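Long-range contact in pngf-ii (Elizabethkingia meningoseptica, PDB 4R4X), which probably removes N-linked glycans from glycoproteins and glycopeptides by hydrolysing the bond between the sugar and the asparagine side chain: residues Val287-Arg301 with Phe378-Glu390. Sequence-based numbering, arbitrary orientation.
Sequences VALTPDYLPFIELMR and FVLPVFNTTNVME
Asn384, at the end of strand 378-384, an outermost strand of an antiparallel sheet within this chain, reaches across to Phe296 through its side chain. Its CB meets Phe296 O at 3.7 Å and Pro295 CB at 4.0 Å; CG lies 3.8 Å from both Phe296 O and Phe296 CZ. With CG anti to the backbone N (chi1 -165°), ND2 is carried over one face of the Phe296 ring, the amide plane turned 39° from it. There Asn384 ND2 lies 3.2 Å from Phe296 CE1, offset toward the rim, and gives a nearly straight hydrogen bond to Phe296 O (3.0 Å) from above the carbonyl plane. OD1 accepts from Thr386 N, closing an Asx turn; together the two bonds fix the amide's rotation. A water bridges Phe296 O and Phe383 O. Backbone bonds from Asn384 N to Val287 O and from Leu289 N to Val382 O flank the single Ala288-Phe383 bridge, while the Pro381 ring packs against Leu294 and Ile297. Farther on, Arg301 holds Glu298 side-on, NE to OE2 and NH2 to OE1; Thr386 OG1 donates to Glu298 OE2 (2.9 Å) from the face opposite NE, and Ser531 bonds OE1. These partners would probably stabilise Glu298, in strand 297-303, as a buried carboxylate.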
ATOM      1  N   VAL A 287       3.066  28.820   1.208  1.00 14.98           N
ATOM      2  CA  VAL A 287       1.775  28.148   1.353  1.00 15.27           C
ATOM      3  C   VAL A 287       0.925  28.155   0.094  1.00 15.41           C
ATOM      4  O   VAL A 287      -0.081  27.436   0.038  1.00 14.17           O
ATOM      5  CB  VAL A 287       0.943  28.713   2.522  1.00 15.08           C
ATOM      6  CG1 VAL A 287       1.721  28.565   3.801  1.00 14.68           C
ATOM      7  CG2 VAL A 287       0.520  30.163   2.287  1.00 15.48           C
ATOM      8  N   ALA A 288       1.325  28.950  -0.900  1.00 14.89           N
ATOM      9  CA  ALA A 288       0.553  29.103  -2.126  1.00 15.79           C
ATOM     10  C   ALA A 288       1.419  29.042  -3.379  1.00 16.22           C
ATOM     11  O   ALA A 288       2.557  29.510  -3.388  1.00 16.17           O
ATOM     12  CB  ALA A 288      -0.211  30.426  -2.104  1.00 16.22           C
ATOM     13  N   LEU A 289       0.862  28.470  -4.444  1.00 15.71           N
ATOM     14  CA  LEU A 289       1.529  28.452  -5.721  1.00 17.47           C
ATOM     15  C   LEU A 289       1.739  29.906  -6.176  1.00 17.51           C
ATOM     16  O   LEU A 289       0.901  30.767  -5.905  1.00 16.05           O
ATOM     17  CB  LEU A 289       0.681  27.665  -6.728  1.00 18.50           C
ATOM     18  CG  LEU A 289       0.858  27.771  -8.234  1.00 19.03           C
ATOM     19  CD1 LEU A 289       0.114  26.608  -8.868  1.00 19.80           C
ATOM     20  CD2 LEU A 289       0.350  29.094  -8.774  1.00 20.61           C
ATOM     21  N   THR A 290       2.894  30.173  -6.784  1.00 17.77           N
ATOM     22  CA  THR A 290       3.115  31.439  -7.491  1.00 18.59           C
ATOM     23  C   THR A 290       3.707  31.083  -8.876  1.00 18.88           C
ATOM     24  O   THR A 290       4.017  29.930  -9.145  1.00 18.18           O
ATOM     25  CB  THR A 290       4.066  32.381  -6.726  1.00 18.99           C
ATOM     26  OG1 THR A 290       5.404  31.959  -6.932  1.00 18.61           O
ATOM     27  CG2 THR A 290       3.787  32.436  -5.231  1.00 19.35           C
ATOM     28  N   PRO A 291       3.892  32.078  -9.748  1.00 20.08           N
ATOM     29  CA  PRO A 291       4.508  31.766 -11.030  1.00 20.44           C
ATOM     30  C   PRO A 291       5.878  31.093 -10.916  1.00 19.43           C
ATOM     31  O   PRO A 291       6.273  30.377 -11.824  1.00 18.24           O
ATOM     32  CB  PRO A 291       4.623  33.152 -11.698  1.00 20.98           C
ATOM     33  CG  PRO A 291       3.508  33.943 -11.106  1.00 20.62           C
ATOM     34  CD  PRO A 291       3.497  33.500  -9.659  1.00 20.59           C
ATOM     35  N   ASP A 292       6.576  31.321  -9.802  1.00 18.91           N
ATOM     36  CA  ASP A 292       7.927  30.818  -9.592  1.00 20.12           C
ATOM     37  C   ASP A 292       8.018  29.664  -8.584  1.00 18.29           C
ATOM     38  O   ASP A 292       9.115  29.169  -8.316  1.00 17.29           O
ATOM     39  CB  ASP A 292       8.818  31.965  -9.090  1.00 22.56           C
ATOM     40  CG  ASP A 292       8.587  33.257  -9.864  1.00 25.99           C
ATOM     41  OD1 ASP A 292       8.889  33.254 -11.065  1.00 28.37           O
ATOM     42  OD2 ASP A 292       8.057  34.238  -9.288  1.00 29.04           O
ATOM     43  N   TYR A 293       6.878  29.216  -8.045  1.00 16.61           N
ATOM     44  CA  TYR A 293       6.918  28.316  -6.889  1.00 15.11           C
ATOM     45  C   TYR A 293       5.696  27.412  -6.840  1.00 14.62           C
ATOM     46  O   TYR A 293       4.572  27.850  -7.126  1.00 14.27           O
ATOM     47  CB  TYR A 293       7.009  29.156  -5.599  1.00 14.97           C
ATOM     48  CG  TYR A 293       6.858  28.376  -4.311  1.00 14.63           C
ATOM     49  CD1 TYR A 293       7.923  27.689  -3.771  1.00 14.34           C
ATOM     50  CD2 TYR A 293       5.625  28.310  -3.654  1.00 14.67           C
ATOM     51  CE1 TYR A 293       7.777  26.947  -2.612  1.00 14.23           C
ATOM     52  CE2 TYR A 293       5.472  27.593  -2.487  1.00 14.10           C
ATOM     53  CZ  TYR A 293       6.557  26.916  -1.973  1.00 14.05           C
ATOM     54  OH  TYR A 293       6.440  26.209  -0.821  1.00 13.98           O
ATOM     55  N   LEU A 294       5.946  26.151  -6.468  1.00 14.33           N
ATOM     56  CA  LEU A 294       4.910  25.200  -6.086  1.00 14.80           C
ATOM     57  C   LEU A 294       5.081  24.769  -4.624  1.00 14.60           C
ATOM     58  O   LEU A 294       6.204  24.518  -4.173  1.00 13.91           O
ATOM     59  CB  LEU A 294       4.983  23.952  -6.947  1.00 14.67           C
ATOM     60  CG  LEU A 294       4.688  24.161  -8.421  1.00 15.60           C
ATOM     61  CD1 LEU A 294       4.953  22.864  -9.152  1.00 15.78           C
ATOM     62  CD2 LEU A 294       3.285  24.686  -8.675  1.00 15.68           C
ATOM     63  N   PRO A 295       3.964  24.665  -3.886  1.00 14.61           N
ATOM     64  CA  PRO A 295       4.020  24.182  -2.509  1.00 14.26           C
ATOM     65  C   PRO A 295       4.194  22.669  -2.499  1.00 13.72           C
ATOM     66  O   PRO A 295       3.977  22.035  -3.524  1.00 13.85           O
ATOM     67  CB  PRO A 295       2.653  24.596  -1.937  1.00 14.69           C
ATOM     68  CG  PRO A 295       1.743  24.650  -3.119  1.00 15.10           C
ATOM     69  CD  PRO A 295       2.588  24.994  -4.309  1.00 14.87           C
ATOM     70  N   PHE A 296       4.585  22.076  -1.370  1.00 13.40           N
ATOM     71  CA  PHE A 296       4.745  20.626  -1.347  1.00 12.78           C
ATOM     72  C   PHE A 296       3.384  19.899  -1.382  1.00 13.55           C
ATOM     73  O   PHE A 296       2.327  20.506  -1.124  1.00 13.67           O
ATOM     74  CB  PHE A 296       5.635  20.159  -0.185  1.00 13.39           C
ATOM     75  CG  PHE A 296       4.995  20.202   1.165  1.00 13.13           C
ATOM     76  CD1 PHE A 296       4.316  19.095   1.660  1.00 14.46           C
ATOM     77  CD2 PHE A 296       5.099  21.330   1.972  1.00 13.62           C
ATOM     78  CE1 PHE A 296       3.737  19.119   2.918  1.00 14.16           C
ATOM     79  CE2 PHE A 296       4.539  21.358   3.244  1.00 13.55           C
ATOM     80  CZ  PHE A 296       3.856  20.245   3.723  1.00 13.99           C
ATOM     81  N   ILE A 297       3.431  18.624  -1.763  1.00 13.01           N
ATOM     82  CA  ILE A 297       2.255  17.753  -1.806  1.00 13.62           C
ATOM     83  C   ILE A 297       2.320  16.775  -0.644  1.00 13.94           C
ATOM     84  O   ILE A 297       3.346  16.064  -0.459  1.00 13.54           O
ATOM     85  CB  ILE A 297       2.189  17.018  -3.137  1.00 13.75           C
ATOM     86  CG1 ILE A 297       1.842  18.036  -4.233  1.00 13.99           C
ATOM     87  CG2 ILE A 297       1.171  15.859  -3.156  1.00 14.01           C
ATOM     88  CD1 ILE A 297       1.887  17.454  -5.604  1.00 15.09           C
ATOM     89  N   GLU A 298       1.222  16.724   0.107  1.00 13.52           N
ATOM     90  CA  GLU A 298       1.031  15.714   1.166  1.00 13.92           C
ATOM     91  C   GLU A 298       0.555  14.395   0.575  1.00 13.16           C
ATOM     92  O   GLU A 298      -0.586  14.298   0.084  1.00 12.91           O
ATOM     93  CB  GLU A 298      -0.024  16.183   2.174  1.00 15.07           C
ATOM     94  CG  GLU A 298       0.293  17.486   2.806  1.00 16.79           C
ATOM     95  CD  GLU A 298      -0.765  17.955   3.781  1.00 18.33           C
ATOM     96  OE1 GLU A 298      -1.970  17.921   3.447  1.00 19.73           O
ATOM     97  OE2 GLU A 298      -0.381  18.373   4.888  1.00 21.34           O
ATOM     98  N   LEU A 299       1.405  13.373   0.563  1.00 12.75           N
ATOM     99  CA  LEU A 299       0.918  12.037   0.171  1.00 12.47           C
ATOM    100  C   LEU A 299      -0.093  11.509   1.188  1.00 13.69           C
ATOM    101  O   LEU A 299      -1.100  10.925   0.806  1.00 14.57           O
ATOM    102  CB  LEU A 299       2.058  11.024   0.051  1.00 12.47           C
ATOM    103  CG  LEU A 299       3.167  11.304  -0.957  1.00 12.17           C
ATOM    104  CD1 LEU A 299       4.043  10.050  -1.090  1.00 12.64           C
ATOM    105  CD2 LEU A 299       2.570  11.690  -2.322  1.00 12.57           C
HETATM  106  N   MSE A 300       0.183  11.734   2.469  1.00 14.44           N
HETATM  107  CA  MSE A 300      -0.605  11.171   3.584  0.50 15.37           C
HETATM  108  C   MSE A 300      -0.441  12.081   4.770  1.00 14.44           C
HETATM  109  O   MSE A 300       0.676  12.332   5.198  1.00 14.76           O
HETATM  110  CB  MSE A 300      -0.097   9.763   3.967  0.50 17.05           C
HETATM  111  CG  MSE A 300      -0.776   9.165   5.209  0.50 19.08           C
HETATM  112 SE   MSE A 300       0.407   7.921   6.202  0.50 23.18          SE
HETATM  113  CE  MSE A 300       1.252   6.993   4.687  0.50 21.84           C
ATOM    114  N   ARG A 301      -1.553  12.597   5.310  1.00 13.47           N
ATOM    115  CA  ARG A 301      -1.559  13.345   6.551  1.00 14.14           C
ATOM    116  C   ARG A 301      -2.003  12.378   7.640  1.00 13.79           C
ATOM    117  O   ARG A 301      -3.030  11.688   7.489  1.00 14.05           O
ATOM    118  CB  ARG A 301      -2.511  14.552   6.463  1.00 15.39           C
ATOM    119  CG  ARG A 301      -2.786  15.271   7.789  1.00 16.92           C
ATOM    120  CD  ARG A 301      -2.113  16.619   7.964  1.00 16.52           C
ATOM    121  NE  ARG A 301      -2.317  17.538   6.843  1.00 16.31           N
ATOM    122  CZ  ARG A 301      -3.303  18.428   6.682  1.00 15.86           C
ATOM    123  NH1 ARG A 301      -4.280  18.574   7.567  1.00 15.71           N
ATOM    124  NH2 ARG A 301      -3.328  19.168   5.570  1.00 14.96           N
ATOM    125  N   PHE A 378      -3.516  14.923 -14.922  1.00 15.60           N
ATOM    126  CA  PHE A 378      -3.048  16.243 -14.559  1.00 15.64           C
ATOM    127  C   PHE A 378      -3.111  16.397 -13.048  1.00 15.31           C
ATOM    128  O   PHE A 378      -4.106  16.013 -12.427  1.00 14.60           O
ATOM    129  CB  PHE A 378      -3.931  17.300 -15.224  1.00 17.17           C
ATOM    130  CG  PHE A 378      -3.570  18.725 -14.881  1.00 17.89           C
ATOM    131  CD1 PHE A 378      -4.133  19.353 -13.787  1.00 17.91           C
ATOM    132  CD2 PHE A 378      -2.689  19.452 -15.688  1.00 19.75           C
ATOM    133  CE1 PHE A 378      -3.821  20.673 -13.481  1.00 18.33           C
ATOM    134  CE2 PHE A 378      -2.362  20.759 -15.373  1.00 19.92           C
ATOM    135  CZ  PHE A 378      -2.946  21.377 -14.279  1.00 18.64           C
ATOM    136  N   VAL A 379      -2.031  16.931 -12.478  1.00 14.38           N
ATOM    137  CA  VAL A 379      -1.889  17.232 -11.049  1.00 14.21           C
ATOM    138  C   VAL A 379      -1.170  18.569 -10.899  1.00 14.58           C
ATOM    139  O   VAL A 379      -0.106  18.755 -11.474  1.00 15.81           O
ATOM    140  CB  VAL A 379      -1.045  16.147 -10.336  1.00 14.15           C
ATOM    141  CG1 VAL A 379      -0.788  16.514  -8.893  1.00 13.93           C
ATOM    142  CG2 VAL A 379      -1.740  14.795 -10.414  1.00 14.05           C
ATOM    143  N   LEU A 380      -1.776  19.509 -10.165  1.00 14.46           N
ATOM    144  CA  LEU A 380      -1.176  20.812  -9.858  1.00 14.49           C
ATOM    145  C   LEU A 380      -1.393  21.153  -8.390  1.00 14.44           C
ATOM    146  O   LEU A 380      -2.539  21.368  -7.973  1.00 13.17           O
ATOM    147  CB  LEU A 380      -1.826  21.919 -10.681  1.00 15.04           C
ATOM    148  CG  LEU A 380      -1.211  23.315 -10.514  1.00 15.24           C
ATOM    149  CD1 LEU A 380       0.209  23.336 -11.020  1.00 16.35           C
ATOM    150  CD2 LEU A 380      -2.028  24.373 -11.237  1.00 15.15           C
ATOM    151  N   PRO A 381      -0.304  21.213  -7.598  1.00 14.92           N
ATOM    152  CA  PRO A 381      -0.406  21.630  -6.199  1.00 14.75           C
ATOM    153  C   PRO A 381      -0.671  23.132  -6.121  1.00 15.33           C
ATOM    154  O   PRO A 381       0.113  23.900  -6.663  1.00 15.17           O
ATOM    155  CB  PRO A 381       0.976  21.320  -5.626  1.00 14.95           C
ATOM    156  CG  PRO A 381       1.903  21.343  -6.798  1.00 15.13           C
ATOM    157  CD  PRO A 381       1.080  20.883  -7.991  1.00 14.80           C
ATOM    158  N   VAL A 382      -1.764  23.539  -5.481  1.00 14.71           N
ATOM    159  CA  VAL A 382      -2.178  24.943  -5.480  1.00 15.10           C
ATOM    160  C   VAL A 382      -1.944  25.628  -4.142  1.00 14.02           C
ATOM    161  O   VAL A 382      -1.561  26.784  -4.107  1.00 13.93           O
ATOM    162  CB  VAL A 382      -3.629  25.126  -5.972  1.00 16.41           C
ATOM    163  CG1 VAL A 382      -3.719  24.824  -7.461  1.00 16.94           C
ATOM    164  CG2 VAL A 382      -4.596  24.241  -5.231  1.00 17.40           C
ATOM    165  N   PHE A 383      -2.125  24.905  -3.034  1.00 13.40           N
ATOM    166  CA  PHE A 383      -1.787  25.452  -1.734  1.00 12.64           C
ATOM    167  C   PHE A 383      -1.459  24.354  -0.745  1.00 12.66           C
ATOM    168  O   PHE A 383      -1.844  23.191  -0.916  1.00 12.94           O
ATOM    169  CB  PHE A 383      -2.898  26.348  -1.166  1.00 12.81           C
ATOM    170  CG  PHE A 383      -4.226  25.668  -1.006  1.00 12.73           C
ATOM    171  CD1 PHE A 383      -4.560  25.036   0.167  1.00 13.26           C
ATOM    172  CD2 PHE A 383      -5.180  25.749  -2.013  1.00 13.40           C
ATOM    173  CE1 PHE A 383      -5.787  24.410   0.310  1.00 13.21           C
ATOM    174  CE2 PHE A 383      -6.424  25.148  -1.875  1.00 13.35           C
ATOM    175  CZ  PHE A 383      -6.719  24.470  -0.712  1.00 13.92           C
ATOM    176  N   ASN A 384      -0.734  24.749   0.290  1.00 13.10           N
ATOM    177  CA  ASN A 384      -0.448  23.886   1.430  1.00 13.50           C
ATOM    178  C   ASN A 384      -0.056  24.760   2.605  1.00 13.32           C
ATOM    179  O   ASN A 384       1.020  25.372   2.590  1.00 13.26           O
ATOM    180  CB  ASN A 384       0.676  22.920   1.101  1.00 13.84           C
ATOM    181  CG  ASN A 384       0.762  21.775   2.097  1.00 14.80           C
ATOM    182  OD1 ASN A 384       0.359  21.892   3.260  1.00 13.80           O
ATOM    183  ND2 ASN A 384       1.266  20.644   1.628  1.00 16.19           N
ATOM    184  N   THR A 385      -0.940  24.849   3.595  1.00 12.84           N
ATOM    185  CA  THR A 385      -0.677  25.647   4.771  1.00 13.17           C
ATOM    186  C   THR A 385       0.030  24.884   5.870  1.00 13.10           C
ATOM    187  O   THR A 385       0.466  25.491   6.825  1.00 13.71           O
ATOM    188  CB  THR A 385      -1.954  26.261   5.378  1.00 12.95           C
ATOM    189  OG1 THR A 385      -2.760  25.239   5.990  1.00 12.77           O
ATOM    190  CG2 THR A 385      -2.764  27.010   4.292  1.00 13.71           C
ATOM    191  N   THR A 386       0.139  23.569   5.741  1.00 12.96           N
ATOM    192  CA  THR A 386       0.742  22.751   6.785  1.00 13.02           C
ATOM    193  C   THR A 386       2.222  23.106   6.994  1.00 13.79           C
ATOM    194  O   THR A 386       3.037  22.969   6.070  1.00 13.29           O
ATOM    195  CB  THR A 386       0.616  21.255   6.456  1.00 12.98           C
ATOM    196  OG1 THR A 386      -0.762  20.909   6.225  1.00 12.54           O
ATOM    197  CG2 THR A 386       1.174  20.393   7.606  1.00 13.32           C
ATOM    198  N   ASN A 387       2.587  23.512   8.205  1.00 13.97           N
ATOM    199  CA  ASN A 387       3.964  23.960   8.419  1.00 14.63           C
ATOM    200  C   ASN A 387       4.891  22.824   8.870  1.00 15.21           C
ATOM    201  O   ASN A 387       5.248  22.652  10.062  1.00 14.89           O
ATOM    202  CB  ASN A 387       4.039  25.215   9.285  1.00 15.39           C
ATOM    203  CG  ASN A 387       3.490  25.012  10.676  1.00 16.30           C
ATOM    204  OD1 ASN A 387       2.522  24.267  10.881  1.00 16.61           O
ATOM    205  ND2 ASN A 387       4.110  25.676  11.646  1.00 15.96           N
ATOM    206  N   VAL A 388       5.264  22.037   7.869  1.00 15.29           N
ATOM    207  CA  VAL A 388       6.221  20.965   8.028  1.00 15.09           C
ATOM    208  C   VAL A 388       7.525  21.543   8.536  1.00 14.79           C
ATOM    209  O   VAL A 388       8.253  20.856   9.259  1.00 14.75           O
ATOM    210  CB  VAL A 388       6.387  20.194   6.709  1.00 15.19           C
ATOM    211  CG1 VAL A 388       7.756  19.536   6.565  1.00 15.64           C
ATOM    212  CG2 VAL A 388       5.265  19.157   6.581  1.00 15.45           C
HETATM  213  N   MSE A 389       7.797  22.804   8.181  1.00 14.88           N
HETATM  214  CA  MSE A 389       8.982  23.509   8.684  1.00 16.35           C
HETATM  215  C   MSE A 389       8.732  24.239  10.003  1.00 16.75           C
HETATM  216  O   MSE A 389       9.371  25.256  10.295  1.00 16.28           O
HETATM  217  CB  MSE A 389       9.494  24.441   7.563  1.00 17.35           C
HETATM  218  CG  MSE A 389      10.299  23.635   6.558  1.00 19.73           C
HETATM  219 SE   MSE A 389      10.863  24.848   5.094  1.00 25.97          SE
HETATM  220  CE  MSE A 389      12.332  25.704   6.070  1.00 23.52           C
ATOM    221  N   GLU A 390       7.815  23.706  10.802  1.00 17.65           N
ATOM    222  CA  GLU A 390       7.520  24.232  12.147  1.00 18.74           C
ATOM    223  C   GLU A 390       8.778  24.465  12.993  1.00 18.69           C
ATOM    224  O   GLU A 390       8.871  25.465  13.708  1.00 16.68           O
ATOM    225  CB  GLU A 390       6.612  23.246  12.866  1.00 21.15           C
ATOM    226  CG  GLU A 390       6.220  23.612  14.291  1.00 23.45           C
ATOM    227  CD  GLU A 390       5.467  22.474  14.995  1.00 26.30           C
ATOM    228  OE1 GLU A 390       5.166  22.611  16.195  1.00 25.86           O
ATOM    229  OE2 GLU A 390       5.180  21.441  14.349  1.00 27.35           O
TER
HETATM  230  O   HOH W   1      -0.350  20.673  -1.987  1.00 14.35           O